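Local coordinates for SsfS6 (Streptomyces sp. SF2575, PDB 4FZR), which is a GT-B-fold protein of the glycosyltransferase type, related to the erythromycin biosynthesis protein CIII family, at residues Val304-Gly309 with Val321-Val326. Numbering follows the deposited sequence.
Sequences VVHHGG and VPQVSV
H306 and V304 on one strand meet V324 and Q323 on the next, two neighbouring parallel strands whose axes run 14° apart. The backbone ladder is regular: V304 N donates to P322 O, V324 N to V304 O at 2.7 Å, H306 N to V324 O, and V326 N to H306 O at 2.8 Å. V304 and H306 thus turn both N and O toward 321-326, the outer two of the four bonds reaching P322 and V326 just beyond the ends of strand 323-325. A side-chain bond reinforces the ladder: H306 NE2 donates to Q323 OE1 (2.9 Å), which lies near the ring plane and receives it on a lone pair; ring and amide planes are 30° apart. The imidazole gets there because CG stands between the backbone N and the carbonyl carbon (chi1 62°), while Q323 reaches out with an extended chain beyond CG. Its other amide atom, NE2, makes a weak hydrogen bond to T313 O, so the glutamine links the histidine to the intervening helix. On the same face V304 CG2 packs crosswise on V321 CG1 at 3.8 Å. On the other face V305 and V324 run alongside each other, V305 CG2 3.9 Å from V324 CB. Beyond the strand end, G308 CA comes to 3.3 Å from S325 OG. Strands 303-306 and 323-325 are joined through helix 310-318 in a beta-alpha-beta crossover of the C-terminal Rossmann-like domain. That helix packs on H306 and Q323, helix 358-367 packs on V305 and V324, and backbone bonds continue the sheet to C231 on one flank and V346 on the other.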
ATOM      1  N   VAL A 304      23.107  -6.516 -11.270  1.00 24.57           N
ATOM      2  CA  VAL A 304      22.175  -7.505 -10.747  1.00 27.73           C
ATOM      3  C   VAL A 304      22.179  -8.744 -11.639  1.00 29.25           C
ATOM      4  O   VAL A 304      22.053  -8.647 -12.859  1.00 30.36           O
ATOM      5  CB  VAL A 304      20.733  -6.952 -10.619  1.00 34.77           C
ATOM      6  CG1 VAL A 304      19.815  -8.011 -10.018  1.00 25.23           C
ATOM      7  CG2 VAL A 304      20.708  -5.691  -9.762  1.00 24.20           C
ATOM      8  N   VAL A 305      22.346  -9.905 -11.018  1.00 28.03           N
ATOM      9  CA  VAL A 305      22.255 -11.180 -11.717  1.00 32.79           C
ATOM     10  C   VAL A 305      20.969 -11.858 -11.267  1.00 35.96           C
ATOM     11  O   VAL A 305      20.726 -11.954 -10.073  1.00 33.05           O
ATOM     12  CB  VAL A 305      23.456 -12.072 -11.372  1.00 34.36           C
ATOM     13  CG1 VAL A 305      23.354 -13.404 -12.103  1.00 31.44           C
ATOM     14  CG2 VAL A 305      24.758 -11.353 -11.708  1.00 22.84           C
ATOM     15  N   HIS A 306      20.133 -12.312 -12.199  1.00 37.77           N
ATOM     16  CA  HIS A 306      18.836 -12.855 -11.800  1.00 34.94           C
ATOM     17  C   HIS A 306      18.193 -13.799 -12.808  1.00 35.80           C
ATOM     18  O   HIS A 306      18.707 -14.032 -13.897  1.00 36.48           O
ATOM     19  CB  HIS A 306      17.866 -11.716 -11.451  1.00 34.37           C
ATOM     20  CG  HIS A 306      17.562 -10.803 -12.601  1.00 40.56           C
ATOM     21  ND1 HIS A 306      16.412 -10.899 -13.347  1.00 40.96           N
ATOM     22  CD2 HIS A 306      18.270  -9.771 -13.122  1.00 39.64           C
ATOM     23  CE1 HIS A 306      16.419  -9.965 -14.286  1.00 32.83           C
ATOM     24  NE2 HIS A 306      17.535  -9.273 -14.172  1.00 33.99           N
ATOM     25  N   HIS A 307      17.039 -14.321 -12.406  1.00 39.92           N
ATOM     26  CA  HIS A 307      16.368 -15.420 -13.092  1.00 41.88           C
ATOM     27  C   HIS A 307      15.612 -15.022 -14.360  1.00 42.30           C
ATOM     28  O   HIS A 307      15.056 -15.877 -15.036  1.00 47.26           O
ATOM     29  CB  HIS A 307      15.390 -16.101 -12.126  1.00 36.79           C
ATOM     30  CG  HIS A 307      14.313 -15.191 -11.614  1.00 43.67           C
ATOM     31  ND1 HIS A 307      14.549 -14.214 -10.671  1.00 52.77           N
ATOM     32  CD2 HIS A 307      12.997 -15.105 -11.924  1.00 45.48           C
ATOM     33  CE1 HIS A 307      13.424 -13.569 -10.416  1.00 43.91           C
ATOM     34  NE2 HIS A 307      12.467 -14.090 -11.164  1.00 47.12           N
ATOM     35  N   GLY A 308      15.593 -13.732 -14.685  1.00 40.90           N
ATOM     36  CA  GLY A 308      14.860 -13.255 -15.849  1.00 39.51           C
ATOM     37  C   GLY A 308      13.396 -12.924 -15.602  1.00 39.32           C
ATOM     38  O   GLY A 308      12.630 -12.755 -16.550  1.00 38.58           O
ATOM     39  N   GLY A 309      13.002 -12.839 -14.334  1.00 32.25           N
ATOM     40  CA  GLY A 309      11.633 -12.496 -13.981  1.00 36.71           C
ATOM     41  C   GLY A 309      11.201 -11.144 -14.524  1.00 34.16           C
ATOM     42  O   GLY A 309      12.033 -10.262 -14.744  1.00 34.68           O
ATOM     43  N   VAL A 321      20.108   0.049 -13.575  1.00 23.18           N
ATOM     44  CA  VAL A 321      21.161  -0.864 -13.143  1.00 25.00           C
ATOM     45  C   VAL A 321      21.304  -2.006 -14.155  1.00 34.07           C
ATOM     46  O   VAL A 321      20.337  -2.731 -14.411  1.00 24.93           O
ATOM     47  CB  VAL A 321      20.866  -1.441 -11.737  1.00 27.30           C
ATOM     48  CG1 VAL A 321      21.965  -2.407 -11.310  1.00 30.88           C
ATOM     49  CG2 VAL A 321      20.718  -0.315 -10.718  1.00 29.58           C
ATOM     50  N   PRO A 322      22.508  -2.162 -14.743  1.00 21.41           N
ATOM     51  CA  PRO A 322      22.736  -3.227 -15.733  1.00 35.13           C
ATOM     52  C   PRO A 322      22.475  -4.620 -15.162  1.00 30.57           C
ATOM     53  O   PRO A 322      22.746  -4.863 -13.984  1.00 28.22           O
ATOM     54  CB  PRO A 322      24.214  -3.055 -16.118  1.00 29.82           C
ATOM     55  CG  PRO A 322      24.816  -2.237 -15.028  1.00 27.45           C
ATOM     56  CD  PRO A 322      23.721  -1.357 -14.512  1.00 24.00           C
ATOM     57  N   GLN A 323      21.954  -5.517 -15.993  1.00 24.48           N
ATOM     58  CA  GLN A 323      21.491  -6.814 -15.519  1.00 26.50           C
ATOM     59  C   GLN A 323      22.155  -7.973 -16.246  1.00 33.80           C
ATOM     60  O   GLN A 323      22.402  -7.905 -17.451  1.00 30.42           O
ATOM     61  CB  GLN A 323      19.977  -6.941 -15.719  1.00 27.12           C
ATOM     62  CG  GLN A 323      19.233  -5.620 -15.828  1.00 32.98           C
ATOM     63  CD  GLN A 323      17.748  -5.811 -16.080  1.00 31.22           C
ATOM     64  OE1 GLN A 323      17.200  -6.886 -15.839  1.00 23.19           O
ATOM     65  NE2 GLN A 323      17.093  -4.769 -16.578  1.00 33.29           N
ATOM     66  N   VAL A 324      22.432  -9.039 -15.504  1.00 29.99           N
ATOM     67  CA  VAL A 324      22.746 -10.317 -16.115  1.00 32.86           C
ATOM     68  C   VAL A 324      21.532 -11.212 -15.906  1.00 36.79           C
ATOM     69  O   VAL A 324      21.223 -11.613 -14.782  1.00 30.51           O
ATOM     70  CB  VAL A 324      23.999 -10.976 -15.515  1.00 35.27           C
ATOM     71  CG1 VAL A 324      24.284 -12.294 -16.231  1.00 32.90           C
ATOM     72  CG2 VAL A 324      25.201 -10.032 -15.603  1.00 26.08           C
ATOM     73  N   SER A 325      20.832 -11.497 -16.995  1.00 37.31           N
ATOM     74  CA  SER A 325      19.630 -12.312 -16.940  1.00 38.90           C
ATOM     75  C   SER A 325      19.916 -13.745 -17.373  1.00 51.14           C
ATOM     76  O   SER A 325      20.438 -13.975 -18.465  1.00 45.03           O
ATOM     77  CB  SER A 325      18.551 -11.700 -17.835  1.00 33.58           C
ATOM     78  OG  SER A 325      17.402 -12.525 -17.896  1.00 45.41           O
ATOM     79  N   VAL A 326      19.580 -14.701 -16.510  1.00 47.80           N
ATOM     80  CA  VAL A 326      19.654 -16.115 -16.866  1.00 45.89           C
ATOM     81  C   VAL A 326      18.237 -16.692 -16.898  1.00 48.47           C
ATOM     82  O   VAL A 326      17.797 -17.354 -15.957  1.00 41.11           O
ATOM     83  CB  VAL A 326      20.579 -16.916 -15.912  1.00 38.53           C
ATOM     84  CG1 VAL A 326      20.161 -16.759 -14.449  1.00 46.86           C
ATOM     85  CG2 VAL A 326      20.630 -18.385 -16.322  1.00 46.43           C
TER